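Local coordinates for protein glycerophosphodiester phosphodiesterase (Parabacteroides distasonis, PDB 3NO3) that belongs to the glycerophosphodiester phosphodiesterase family, adopts a TIM-barrel fold and binds a magnesium ion through acidic side chains, at residues A20-R25 against E39-L44; V52-D57 against E103-D108; E145-R148 against E154-Y157; D187-C192 against I214-D219; K208-M213 against P226-K231. All blocks are in the same frame, centred on the assembly; numbering follows the deposited sequence. Where two conformers were deposited one is given.

The five contacts sample a TIM barrel from its metal site to its outer helices. Interactions 1 and 2, with centres about 10 Å apart, share the magnesium ion and two of its waters; their strands 37-44 and 99-104 lie side by side in the sheet. Interaction 3, about 17 Å from interaction 2 between centres, joins helix 140-149 to strand 155-157 of the same sheet and touches interaction 2 where Phe146 meets Leu104. Interactions 4 and 5 share helix 207-216 and lie about 15 Å apart between centres. Along the chain interactions 1, 2 and 3 come in series, followed by 4 and 5 with alternating segments. The first two thus meet at one magnesium site, while the others pack helices about the sheet or on one another.

Interaction 1: A20-R25 against E39-L44; sequences AQNSIR and EFDVHL. With MG (magnesium ion), chain B.
Asn22 meets Asp41 beside the magnesium site of the TIM barrel, where a turn before helix 24-32 leans on strand 37-44. The amide makes two hydrogen bonds. Asn22 CG lies opposite its carbonyl carbon (chi1 -78°), which swings the amide toward the strand. Asn22 ND2 donates to Asp41 OD2 at 2.9 Å with a nearly straight N-H...O angle of 170°; it arrives on the anti side of the carboxylate oxygen, while that oxygen lies close to the amide plane. Asn22 OD1 in turn accepts the backbone Asp41 N at 3.1 Å, from a donor standing well above the carbonyl plane. Gripped at both ends, the amide is fixed in rotation, and its plane stands 75° from that of the carboxylate.

The other carboxylate oxygen, Asp41 OD1, binds the magnesium ion at 2.1 Å, as does Glu39 OE2 at 2.1 Å. Water 1, itself a metal ligand, donates to Glu39 OE1 and is a second donor to Asp41 OD2. Asn22 is therefore a second-shell residue that positions a first-shell one. It takes up a left-handed backbone conformation in a type II turn from Ala20 to Ser23, closed by Ser23 OG donating to Ala20 O at 2.7 Å; the same hydroxyl caps the helix at Ser26 N.

Glu103 on strand 99-104 is the third acidic ligand, and Glu39 OE1 is also bonded to Arg11 N. The contact joins parts of the beta-alpha-beta unit of strand 6-9, helix 24-32 and strand 37-44, with Val52 of strand 50-52 against Asn22 and Phe40.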
# COMPACT_ATOMS: atom_id res chain seq x y z
N ALA A 20 -2.99 -6.82 -14.35
CA ALA A 20 -1.88 -5.90 -14.54
C ALA A 20 -1.68 -5.25 -13.23
O ALA A 20 -2.61 -5.10 -12.47
CB ALA A 20 -2.20 -4.81 -15.58
N GLN A 21 -0.44 -4.85 -12.95
CA GLN A 21 -0.14 -4.09 -11.72
C GLN A 21 -0.97 -2.82 -11.66
O GLN A 21 -1.17 -2.14 -12.69
CB GLN A 21 1.37 -3.76 -11.68
CG GLN A 21 2.20 -5.00 -11.51
CD GLN A 21 3.70 -4.76 -11.62
OE1 GLN A 21 4.19 -3.65 -11.44
NE2 GLN A 21 4.44 -5.84 -11.89
N ASN A 22 -1.48 -2.48 -10.47
CA ASN A 22 -2.13 -1.17 -10.24
C ASN A 22 -3.30 -0.87 -11.18
O ASN A 22 -3.45 0.24 -11.71
CB ASN A 22 -1.07 -0.04 -10.27
CG ASN A 22 -0.28 0.06 -8.98
OD1 ASN A 22 -0.87 0.09 -7.93
ND2 ASN A 22 1.05 0.16 -9.05
N SER A 23 -4.11 -1.90 -11.41
CA SER A 23 -5.20 -1.84 -12.39
C SER A 23 -6.55 -2.07 -11.71
O SER A 23 -6.63 -2.52 -10.55
CB SER A 23 -4.97 -2.91 -13.48
OG SER A 23 -5.10 -4.23 -13.00
N ILE A 24 -7.61 -1.78 -12.43
CA ILE A 24 -8.97 -2.08 -12.01
C ILE A 24 -9.11 -3.61 -11.84
O ILE A 24 -9.59 -4.08 -10.80
CB ILE A 24 -9.99 -1.54 -13.01
CG1 ILE A 24 -9.94 0.01 -13.04
CG2 ILE A 24 -11.40 -2.20 -12.76
CD1 ILE A 24 -10.33 0.73 -11.74
N ARG A 25 -8.56 -4.37 -12.80
CA ARG A 25 -8.60 -5.82 -12.75
C ARG A 25 -7.89 -6.36 -11.51
O ARG A 25 -8.39 -7.25 -10.87
CB ARG A 25 -8.02 -6.40 -14.04
CG ARG A 25 -7.90 -7.90 -14.16
CD ARG A 25 -9.18 -8.68 -14.27
NE ARG A 25 -8.93 -9.94 -15.00
CZ ARG A 25 -9.81 -10.94 -15.16
NH1 ARG A 25 -9.45 -12.01 -15.87
NH2 ARG A 25 -11.03 -10.88 -14.64
N GLU A 39 -3.06 -3.18 -2.29
CA GLU A 39 -2.12 -2.05 -2.31
C GLU A 39 -2.03 -1.45 -3.71
O GLU A 39 -2.15 -2.16 -4.74
CB GLU A 39 -0.76 -2.50 -1.79
CG GLU A 39 0.26 -1.39 -1.61
CD GLU A 39 1.25 -1.21 -2.75
OE1 GLU A 39 1.19 -1.87 -3.82
OE2 GLU A 39 2.23 -0.43 -2.54
N PHE A 40 -1.85 -0.13 -3.72
CA PHE A 40 -1.70 0.60 -4.96
C PHE A 40 -0.88 1.88 -4.75
O PHE A 40 -0.83 2.40 -3.63
CB PHE A 40 -3.11 0.85 -5.58
CG PHE A 40 -4.03 1.58 -4.68
CD1 PHE A 40 -4.07 2.97 -4.69
CD2 PHE A 40 -4.85 0.90 -3.79
CE1 PHE A 40 -4.92 3.64 -3.83
CE2 PHE A 40 -5.70 1.58 -2.94
CZ PHE A 40 -5.73 2.96 -2.97
N ASP A 41 -0.25 2.36 -5.84
CA ASP A 41 0.69 3.46 -5.79
C ASP A 41 0.12 4.71 -6.44
O ASP A 41 -0.44 4.65 -7.54
CB ASP A 41 1.96 3.05 -6.50
CG ASP A 41 2.51 1.77 -5.97
OD1 ASP A 41 2.85 1.74 -4.77
OD2 ASP A 41 2.65 0.78 -6.72
N VAL A 42 0.26 5.85 -5.77
CA VAL A 42 -0.41 7.09 -6.20
C VAL A 42 0.60 8.23 -6.42
O VAL A 42 1.46 8.46 -5.58
CB VAL A 42 -1.46 7.49 -5.19
CG1 VAL A 42 -2.22 8.81 -5.65
CG2 VAL A 42 -2.45 6.31 -4.94
N HIS A 43 0.47 8.92 -7.57
CA HIS A 43 1.21 10.16 -7.88
C HIS A 43 0.22 11.32 -8.14
O HIS A 43 -0.89 11.10 -8.62
CB HIS A 43 1.95 10.04 -9.19
CG HIS A 43 2.96 8.95 -9.27
ND1 HIS A 43 4.30 9.18 -9.11
CD2 HIS A 43 2.83 7.64 -9.61
CE1 HIS A 43 4.96 8.04 -9.28
NE2 HIS A 43 4.09 7.09 -9.57
N LEU A 44 0.70 12.52 -7.89
CA LEU A 44 0.09 13.78 -8.23
C LEU A 44 0.75 14.31 -9.53
O LEU A 44 1.99 14.55 -9.58
CB LEU A 44 0.25 14.79 -7.08
CG LEU A 44 -0.63 16.04 -7.12
CD1 LEU A 44 -2.16 15.70 -7.02
CD2 LEU A 44 -0.16 17.08 -6.00
MG MG B . 3.86 0.32 -3.64
O HOH W 1 3.39 -1.13 -5.16
O HOH W 2 5.62 0.69 -4.81

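Interaction 2: V52-D57 against E103-D108; sequences VYHDND and ELKSHD. With MG (magnesium ion), chain B.
His54 and Lys105 are the closest backbone positions here, their CA atoms 7.9 Å apart, so the irregular chain of 52-57 and the end of strand 99-104 are bridged by side chains. Lys105 does most of the reaching. Its chain is folded at both chi2 (-69°) and chi3 (-61°), which curls the amine round to His54, where NZ donates a hydrogen bond to the backbone His54 O at 2.9 Å. The donor is tilted 32° out of that carbonyl's plane. The same nitrogen lies obliquely to the imidazole, 3.3 Å from His54 ND1 and 3.3 Å from His54 CE1. The lysine's CE passes 4.0 Å from Asn56 OD1.

A second, water-borne link lies further along: water 3 donates to Asn56 OD1 at 2.7 Å and to Ser106 O at 2.8 Å. Within 103-108, His107 ND1 makes a weak bond to Lys105 O, while His107 NE2 bonds to Leu44 N.

Glu103, two residues before the lysine, has its chain extended and binds the magnesium ion through OE1 at 2.0 Å, together with Glu39 and Asp41. The contact is thus polar and partly hydrated: one direct hydrogen bond, from Lys105 NZ to His54 O, and one water bridge tie the 52-57 loop to the chain that carries the metal ligand Glu103.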
# COMPACT_ATOMS: atom_id res chain seq x y z
N VAL A 52 -2.84 6.46 -10.60
CA VAL A 52 -2.41 5.23 -9.98
C VAL A 52 -1.41 4.54 -10.90
O VAL A 52 -1.75 4.11 -12.02
CB VAL A 52 -3.59 4.30 -9.68
CG1 VAL A 52 -3.10 3.01 -8.99
CG2 VAL A 52 -4.57 5.00 -8.77
N TYR A 53 -0.15 4.47 -10.44
CA TYR A 53 0.95 3.85 -11.21
C TYR A 53 2.20 3.72 -10.33
O TYR A 53 2.45 4.59 -9.48
CB TYR A 53 1.27 4.68 -12.48
CG TYR A 53 2.03 3.90 -13.53
CD1 TYR A 53 1.39 2.95 -14.32
CD2 TYR A 53 3.40 4.07 -13.71
CE1 TYR A 53 2.05 2.21 -15.27
CE2 TYR A 53 4.10 3.34 -14.69
CZ TYR A 53 3.41 2.41 -15.46
OH TYR A 53 4.07 1.68 -16.39
N HIS A 54 2.97 2.63 -10.47
CA HIS A 54 4.14 2.43 -9.61
C HIS A 54 5.33 3.32 -9.99
O HIS A 54 5.82 4.08 -9.15
CB HIS A 54 4.63 0.98 -9.58
CG HIS A 54 6.00 0.85 -8.97
ND1 HIS A 54 6.27 1.20 -7.65
CD2 HIS A 54 7.18 0.48 -9.51
CE1 HIS A 54 7.56 1.02 -7.41
NE2 HIS A 54 8.14 0.59 -8.53
N ASP A 55 5.81 3.18 -11.21
CA ASP A 55 7.07 3.85 -11.58
C ASP A 55 6.87 5.36 -11.73
O ASP A 55 5.73 5.85 -11.98
CB ASP A 55 7.63 3.27 -12.86
CG ASP A 55 8.26 1.86 -12.66
OD1 ASP A 55 9.28 1.75 -11.95
OD2 ASP A 55 7.76 0.92 -13.28
N ASN A 56 7.94 6.11 -11.55
CA ASN A 56 7.87 7.56 -11.69
C ASN A 56 7.69 7.99 -13.15
O ASN A 56 7.20 9.08 -13.37
CB ASN A 56 9.12 8.22 -11.10
CG ASN A 56 9.20 8.10 -9.58
OD1 ASN A 56 8.21 8.26 -8.87
ND2 ASN A 56 10.39 7.81 -9.08
N ASP A 57 8.02 7.13 -14.12
CA ASP A 57 7.93 7.41 -15.55
C ASP A 57 7.09 6.32 -16.20
O ASP A 57 7.28 5.16 -15.88
CB ASP A 57 9.32 7.40 -16.17
CG ASP A 57 10.26 8.38 -15.49
OD1 ASP A 57 10.21 9.56 -15.87
OD2 ASP A 57 11.01 7.99 -14.55
N GLU A 103 -0.40 3.61 -1.13
CA GLU A 103 0.96 4.14 -1.12
C GLU A 103 1.01 5.50 -1.84
O GLU A 103 0.80 5.56 -3.06
CB GLU A 103 1.99 3.19 -1.74
CG GLU A 103 3.39 3.80 -1.62
CD GLU A 103 4.54 2.92 -2.10
OE1 GLU A 103 4.39 1.69 -2.28
OE2 GLU A 103 5.64 3.48 -2.24
N LEU A 104 1.31 6.57 -1.12
CA LEU A 104 1.62 7.84 -1.81
C LEU A 104 3.11 7.80 -2.19
O LEU A 104 4.00 7.68 -1.31
CB LEU A 104 1.33 9.08 -0.97
CG LEU A 104 1.40 10.43 -1.68
CD1 LEU A 104 0.37 10.52 -2.89
CD2 LEU A 104 1.20 11.59 -0.63
N LYS A 105 3.38 7.91 -3.48
CA LYS A 105 4.77 7.98 -3.99
C LYS A 105 5.43 9.26 -3.54
O LYS A 105 4.76 10.25 -3.24
CB LYS A 105 4.76 7.92 -5.50
CG LYS A 105 4.22 6.59 -6.08
CD LYS A 105 5.15 5.39 -5.84
CE LYS A 105 6.56 5.53 -6.47
NZ LYS A 105 7.17 4.17 -6.63
N SER A 106 6.75 9.23 -3.48
CA SER A 106 7.53 10.39 -3.09
C SER A 106 7.51 11.49 -4.18
O SER A 106 7.77 11.20 -5.37
CB SER A 106 8.99 9.98 -2.84
OG SER A 106 9.72 11.05 -2.26
N HIS A 107 7.22 12.73 -3.75
CA HIS A 107 7.19 13.92 -4.58
C HIS A 107 8.43 14.72 -4.39
O HIS A 107 9.31 14.34 -3.59
CB HIS A 107 5.86 14.69 -4.36
CG HIS A 107 4.69 13.95 -4.90
ND1 HIS A 107 4.29 12.75 -4.37
CD2 HIS A 107 3.91 14.17 -5.98
CE1 HIS A 107 3.30 12.26 -5.10
NE2 HIS A 107 3.05 13.10 -6.09
N ASP A 108 8.56 15.80 -5.15
CA ASP A 108 9.88 16.45 -5.40
C ASP A 108 10.40 17.47 -4.35
O ASP A 108 11.57 17.86 -4.39
CB ASP A 108 9.93 16.98 -6.85
CG ASP A 108 8.92 18.10 -7.15
OD1 ASP A 108 8.47 18.84 -6.21
OD2 ASP A 108 8.53 18.22 -8.35
MG MG B . 3.86 0.32 -3.64
O HOH W 3 8.41 8.63 -6.22
O HOH W 1 3.39 -1.13 -5.16
O HOH W 2 5.62 0.69 -4.81

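Interaction 3: E145-R148 against E154-Y157; sequences EFIR and EVSY
Ile147 and Val155 meet at a slant, the isoleucine reaching across from the helix to the branch point of the valine. Ile147 CG1 lies 3.8 Å from Val155 CB, 3.8 Å from Val155 CG2 and 3.9 Å from Val155 CG1, so this one methylene rests against the whole fork. That position follows from the isoleucine's first torsion, which sets CG1 opposite the carbonyl carbon (chi1 -70°). Val155 itself starts out toward the helix; with its CG1 opposite the backbone N (chi1 -174°) and its CG2 beside that nitrogen, it offers both methyls to the isoleucine.

Phe146 takes part through the root of its side chain: its CB is 3.9 Å from Val155 CG2, while the ring turns away to stack on Tyr135. The valine methyl CG2 consequently lies against two successive helix residues. No hydrogen bond crosses the contact, which is wholly apolar.

The contact packs helix 140-149 on strand 155-157 within a beta-alpha-beta unit that starts at strand 133-137. Helix 110-126 borders it through Ala117, Ser120 and Val121 against Phe146, and strand 155-157 pairs in parallel with 133-137 and 174-178.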
# COMPACT_ATOMS: atom_id res chain seq x y z
N GLU A 145 2.14 14.53 7.19
CA GLU A 145 0.90 15.20 6.79
C GLU A 145 -0.31 14.29 6.88
O GLU A 145 -1.35 14.73 7.34
CB GLU A 145 1.05 15.79 5.37
CG GLU A 145 -0.07 16.77 4.96
CD GLU A 145 -0.16 18.04 5.81
OE1 GLU A 145 0.61 18.25 6.77
OE2 GLU A 145 -1.07 18.85 5.51
N PHE A 146 -0.19 13.02 6.48
CA PHE A 146 -1.31 12.08 6.72
C PHE A 146 -1.65 11.92 8.22
O PHE A 146 -2.81 11.97 8.63
CB PHE A 146 -0.99 10.69 6.15
CG PHE A 146 -1.09 10.59 4.64
CD1 PHE A 146 -2.26 10.92 3.97
CD2 PHE A 146 -0.04 10.05 3.92
CE1 PHE A 146 -2.37 10.78 2.57
CE2 PHE A 146 -0.10 9.95 2.52
CZ PHE A 146 -1.28 10.30 1.85
N ILE A 147 -0.63 11.80 9.04
CA ILE A 147 -0.82 11.71 10.50
C ILE A 147 -1.54 12.97 11.04
O ILE A 147 -2.51 12.86 11.81
CB ILE A 147 0.56 11.47 11.20
CG1 ILE A 147 1.08 10.04 10.89
CG2 ILE A 147 0.46 11.66 12.75
CD1 ILE A 147 2.60 9.89 11.12
N ARG A 148 -1.09 14.15 10.61
CA ARG A 148 -1.66 15.43 11.05
C ARG A 148 -3.12 15.59 10.60
O ARG A 148 -3.96 15.98 11.39
CB ARG A 148 -0.84 16.61 10.50
CG ARG A 148 -1.28 17.98 11.02
CD ARG A 148 -0.51 19.11 10.32
NE ARG A 148 -0.98 19.38 8.96
CZ ARG A 148 -2.09 20.05 8.63
NH1 ARG A 148 -2.94 20.52 9.55
NH2 ARG A 148 -2.39 20.25 7.33
N GLU A 154 -4.80 4.81 9.81
CA GLU A 154 -3.58 4.03 9.84
C GLU A 154 -2.56 4.71 8.91
O GLU A 154 -2.90 5.08 7.77
CB GLU A 154 -3.85 2.61 9.40
CG GLU A 154 -4.82 1.80 10.29
CD GLU A 154 -4.25 1.62 11.67
OE1 GLU A 154 -3.12 1.12 11.81
OE2 GLU A 154 -4.89 2.07 12.62
N VAL A 155 -1.34 4.94 9.41
CA VAL A 155 -0.21 5.45 8.67
C VAL A 155 1.06 4.62 9.00
O VAL A 155 1.46 4.55 10.18
CB VAL A 155 0.07 6.92 8.94
CG1 VAL A 155 1.17 7.39 8.02
CG2 VAL A 155 -1.20 7.81 8.79
N SER A 156 1.69 3.99 7.99
CA SER A 156 2.92 3.22 8.19
C SER A 156 4.07 3.75 7.34
O SER A 156 3.87 4.19 6.21
CB SER A 156 2.71 1.74 7.92
OG SER A 156 1.67 1.27 8.70
N TYR A 157 5.28 3.68 7.89
CA TYR A 157 6.46 4.14 7.18
C TYR A 157 7.04 2.99 6.37
O TYR A 157 7.11 1.86 6.89
CB TYR A 157 7.49 4.59 8.18
CG TYR A 157 8.69 5.33 7.67
CD1 TYR A 157 8.57 6.40 6.76
CD2 TYR A 157 9.93 5.07 8.19
CE1 TYR A 157 9.66 7.10 6.35
CE2 TYR A 157 11.04 5.80 7.81
CZ TYR A 157 10.89 6.83 6.91
OH TYR A 157 12.00 7.51 6.53

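Interaction 4: D187-C192 against I214-D219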
# COMPACT_ATOMS: atom_id res chain seq x y z
N ASP A 187 13.92 -8.16 16.56
CA ASP A 187 13.03 -7.75 17.67
C ASP A 187 12.03 -6.67 17.32
O ASP A 187 11.16 -6.38 18.14
CB ASP A 187 13.82 -7.30 18.90
CG ASP A 187 14.56 -8.45 19.61
OD1 ASP A 187 14.49 -9.64 19.16
OD2 ASP A 187 15.19 -8.14 20.64
N TRP A 188 12.13 -6.04 16.15
CA TRP A 188 11.19 -4.96 15.82
C TRP A 188 9.72 -5.41 15.70
O TRP A 188 8.83 -4.63 16.05
CB TRP A 188 11.68 -4.20 14.59
CG TRP A 188 12.81 -3.25 14.84
CD1 TRP A 188 13.39 -2.92 16.05
CD2 TRP A 188 13.42 -2.41 13.87
NE1 TRP A 188 14.35 -1.96 15.87
CE2 TRP A 188 14.39 -1.62 14.54
CE3 TRP A 188 13.27 -2.26 12.49
CZ2 TRP A 188 15.20 -0.70 13.88
CZ3 TRP A 188 14.08 -1.32 11.82
CH2 TRP A 188 15.03 -0.55 12.53
N VAL A 189 9.45 -6.63 15.25
CA VAL A 189 8.05 -7.07 15.17
C VAL A 189 7.39 -7.16 16.56
O VAL A 189 6.30 -6.61 16.76
CB VAL A 189 7.93 -8.39 14.33
CG1 VAL A 189 6.52 -8.96 14.39
CG2 VAL A 189 8.29 -8.07 12.90
N LYS A 190 8.10 -7.76 17.51
CA LYS A 190 7.68 -7.82 18.91
C LYS A 190 7.50 -6.41 19.49
O LYS A 190 6.48 -6.15 20.14
CB LYS A 190 8.71 -8.63 19.73
CG LYS A 190 8.45 -8.66 21.26
CD LYS A 190 9.44 -9.61 22.01
CE LYS A 190 10.74 -8.90 22.49
N ASP A 191 8.46 -5.51 19.26
CA ASP A 191 8.33 -4.12 19.73
C ASP A 191 7.04 -3.48 19.20
O ASP A 191 6.39 -2.77 19.97
CB ASP A 191 9.49 -3.22 19.31
CG ASP A 191 10.83 -3.56 19.96
OD1 ASP A 191 10.93 -4.37 20.91
OD2 ASP A 191 11.80 -2.96 19.46
N CYS A 192 6.67 -3.72 17.92
CA CYS A 192 5.41 -3.16 17.39
C CYS A 192 4.23 -3.64 18.20
O CYS A 192 3.37 -2.82 18.53
CB CYS A 192 5.14 -3.48 15.91
SG CYS A 192 6.22 -2.69 14.75
N ILE A 214 5.59 -15.20 9.04
CA ILE A 214 4.41 -15.62 9.80
C ILE A 214 4.85 -16.10 11.20
O ILE A 214 4.28 -15.64 12.18
CB ILE A 214 3.58 -16.72 9.08
CG1 ILE A 214 2.92 -16.19 7.82
CG2 ILE A 214 2.46 -17.24 9.99
CD1 ILE A 214 2.46 -17.31 6.88
N ASP A 215 5.90 -16.93 11.25
CA ASP A 215 6.54 -17.33 12.54
C ASP A 215 6.99 -16.15 13.39
O ASP A 215 6.78 -16.14 14.59
CB ASP A 215 7.78 -18.22 12.29
CG ASP A 215 7.43 -19.66 11.83
OD1 ASP A 215 6.30 -20.15 12.06
OD2 ASP A 215 8.33 -20.29 11.24
N MSE A 216 7.56 -15.13 12.77
CA MSE A 216 7.95 -13.88 13.47
C MSE A 216 6.74 -13.09 14.01
O MSE A 216 6.89 -12.27 14.93
CB MSE A 216 8.81 -13.00 12.53
CG MSE A 216 9.54 -11.86 13.19
SE MSE A 216 10.65 -10.90 11.93
CE MSE A 216 12.05 -12.27 11.75
N GLY A 217 5.56 -13.30 13.43
CA GLY A 217 4.31 -12.71 13.90
C GLY A 217 3.90 -11.39 13.25
O GLY A 217 3.19 -10.61 13.89
N VAL A 218 4.36 -11.11 12.03
CA VAL A 218 3.94 -9.90 11.30
C VAL A 218 2.41 -9.84 11.14
O VAL A 218 1.78 -10.84 10.87
CB VAL A 218 4.58 -9.75 9.87
CG1 VAL A 218 6.08 -9.56 9.97
CG2 VAL A 218 4.24 -10.98 8.92
N ASP A 219 1.83 -8.68 11.37
CA ASP A 219 0.38 -8.52 11.21
C ASP A 219 -0.01 -8.70 9.73
O ASP A 219 -1.07 -9.26 9.45
CB ASP A 219 -0.11 -7.14 11.65
CG ASP A 219 0.08 -6.90 13.15
OD1 ASP A 219 -0.78 -7.32 13.94
OD2 ASP A 219 1.09 -6.27 13.51
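Val189 is the centre of this contact, its two methyls dividing the neighbours between them. CG1 lies over the backbone at the C-terminal end of helix 207-216 and just beyond it, 3.4 Å from Met216 O and 3.9 Å from Val218 N. CG2 faces side chains instead, 3.8 Å from Met216 SE (the residue is a selenomethionine) and 4.0 Å from Val218 CG1. The first torsion of Val189, with CG1 opposite the backbone N (chi1 173°), sorts the two branches this way. Met216 crosses the valine at a slant: its CG is 4.0 Å from Val189 CB, and the bend at chi3 (-73°) turns its terminal methyl after SE has passed CG2.

What presents this surface is the end of the helix. Gly217 has a positive phi of 93° and closes a Schellman motif, with Gly217 N bonded to Ile214 O at 2.9 Å, so that the chain turns sharply and brings Met216 O, the glycine and Val218 round to one side. Further out, Ser199 of strand 198-202 touches both Val189 and Val218, while Val218 also rests on Val201; Asp219 OD2 is bonded to Ser199 N and Val218 O to Thr5 OG1.

No hydrogen bond passes between 187-192 and 214-219. Between these segments the contact is van der Waals only, with a methyl laid on a backbone carbonyl, while polar groups of 214-219 bond within the helix end or to residues outside the pair.

Interaction 5: K208-M213 against P226-K231; sequences KLMEEM and PEETQK
Met210 reaches Thr229 with an almost straight chain: CG stands opposite the carbonyl carbon (chi1 -70°), and the bonds beyond it stay extended, which carries the selenium and terminal methyl of this selenomethionine to the neighbouring helix. Thr229 turns its hydroxyl, not its methyl, to meet them, because OG1 is also placed opposite its own carbonyl carbon (chi1 -42°).

The result is a close lateral fit. Met210 CE is 3.3 Å from Thr229 OG1 and Met210 SE is 3.4 Å from the same oxygen, so the end of the chain lies along the hydroxyl. On the Glu228 side, Met210 SE comes within 3.7 Å of Glu228 CG and Met210 CE within 4.0 Å of it; the glutamate was modelled in two conformers, and these distances hold for one of them. Glu228 thus touches with its aliphatic part, its chain bending beyond CG so that the carboxylate turns toward Lys231, with which it forms a long salt bridge. No hydrogen bond crosses between the helices, and their nearest CA atoms, those of Met210 and Thr229, are 6.8 Å apart.

Thr223 of strand 220-223 touches both Met210 and Thr229, and Val7 of strand 6-9 also lies against the threonine. Two successive helices, 207-216 and 226-236, packed side by side over the parallel strand that connects them is the arrangement of the outer helical layer in a TIM barrel.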
# COMPACT_ATOMS: atom_id res chain seq x y z
N LYS A 208 9.38 -20.18 1.85
CA LYS A 208 10.18 -20.33 3.09
C LYS A 208 10.20 -18.99 3.86
O LYS A 208 10.01 -18.95 5.09
CB LYS A 208 11.61 -20.81 2.76
CG LYS A 208 12.44 -21.26 3.96
N LEU A 209 10.36 -17.90 3.12
CA LEU A 209 10.30 -16.54 3.68
C LEU A 209 8.90 -16.16 4.24
O LEU A 209 8.82 -15.57 5.34
CB LEU A 209 10.81 -15.52 2.65
CG LEU A 209 11.11 -14.08 3.12
CD1 LEU A 209 12.21 -14.00 4.24
CD2 LEU A 209 11.50 -13.24 1.91
N MSE A 210 7.82 -16.48 3.52
CA MSE A 210 6.44 -16.30 4.05
C MSE A 210 6.29 -16.98 5.43
O MSE A 210 5.85 -16.37 6.41
CB MSE A 210 5.38 -16.86 3.09
CG MSE A 210 5.20 -16.06 1.76
SE MSE A 210 3.98 -17.04 0.65
CE MSE A 210 3.99 -15.90 -0.96
N GLU A 211 6.71 -18.24 5.49
CA GLU A 211 6.72 -18.99 6.76
C GLU A 211 7.54 -18.33 7.84
O GLU A 211 7.04 -18.22 8.95
CB GLU A 211 7.15 -20.46 6.58
CG GLU A 211 6.19 -21.21 5.69
CD GLU A 211 5.73 -22.53 6.25
OE1 GLU A 211 4.89 -22.55 7.20
OE2 GLU A 211 6.20 -23.55 5.69
N GLU A 212 8.74 -17.87 7.50
CA GLU A 212 9.63 -17.12 8.42
C GLU A 212 8.94 -15.88 8.99
O GLU A 212 8.96 -15.64 10.20
CB GLU A 212 10.94 -16.70 7.70
CG GLU A 212 12.08 -16.10 8.59
CD GLU A 212 13.35 -15.88 7.79
OE1 GLU A 212 13.88 -16.86 7.23
OE2 GLU A 212 13.84 -14.76 7.72
N MSE A 213 8.30 -15.10 8.12
CA MSE A 213 7.60 -13.87 8.55
C MSE A 213 6.32 -14.15 9.38
O MSE A 213 6.03 -13.41 10.33
CB MSE A 213 7.29 -12.98 7.32
CG MSE A 213 8.54 -12.49 6.59
SE MSE A 213 9.66 -11.39 7.68
CE MSE A 213 11.05 -12.65 8.24
N PRO A 226 -0.43 -13.62 -3.57
CA PRO A 226 -1.33 -13.62 -2.40
C PRO A 226 -2.04 -14.97 -2.11
O PRO A 226 -2.22 -15.31 -0.94
CB PRO A 226 -2.35 -12.51 -2.72
CG PRO A 226 -2.28 -12.34 -4.18
CD PRO A 226 -0.85 -12.61 -4.55
N GLU A 227 -2.43 -15.69 -3.14
CA GLU A 227 -3.06 -17.00 -2.96
C GLU A 227 -2.12 -18.05 -2.32
O GLU A 227 -2.61 -18.87 -1.51
CB GLU A 227 -3.64 -17.55 -4.27
CG GLU A 227 -4.77 -16.72 -4.85
CD GLU A 227 -5.61 -17.47 -5.88
OE1 GLU A 227 -5.30 -17.39 -7.09
OE2 GLU A 227 -6.62 -18.08 -5.50
N GLU A 228 -0.81 -18.01 -2.62
CA GLU A 228 0.14 -18.90 -1.92
C GLU A 228 0.16 -18.56 -0.42
O GLU A 228 0.13 -19.47 0.41
CB GLU A 228 1.55 -18.85 -2.54
CG GLU A 228 2.70 -19.59 -1.74
CD GLU A 228 2.70 -21.11 -1.83
OE1 GLU A 228 2.31 -21.78 -0.84
OE2 GLU A 228 3.15 -21.64 -2.86
N THR A 229 0.20 -17.28 -0.06
CA THR A 229 0.17 -16.90 1.36
C THR A 229 -1.10 -17.35 2.08
O THR A 229 -1.05 -17.85 3.23
CB THR A 229 0.34 -15.38 1.57
OG1 THR A 229 1.36 -14.90 0.69
CG2 THR A 229 0.74 -15.05 3.02
N GLN A 230 -2.25 -17.22 1.41
CA GLN A 230 -3.52 -17.70 1.94
C GLN A 230 -3.52 -19.21 2.17
O GLN A 230 -4.02 -19.69 3.20
CB GLN A 230 -4.69 -17.32 1.02
CG GLN A 230 -5.04 -15.79 0.97
CD GLN A 230 -6.05 -15.45 -0.11
OE1 GLN A 230 -5.99 -15.99 -1.23
NE2 GLN A 230 -6.98 -14.55 0.20
N LYS A 231 -2.99 -19.96 1.20
CA LYS A 231 -2.87 -21.42 1.32
C LYS A 231 -2.05 -21.83 2.55
O LYS A 231 -2.48 -22.69 3.35
CB LYS A 231 -2.24 -22.02 0.06
CG LYS A 231 -1.73 -23.48 0.22
CD LYS A 231 -1.38 -24.14 -1.12
CE LYS A 231 -0.10 -23.54 -1.71
NZ LYS A 231 0.15 -23.89 -3.14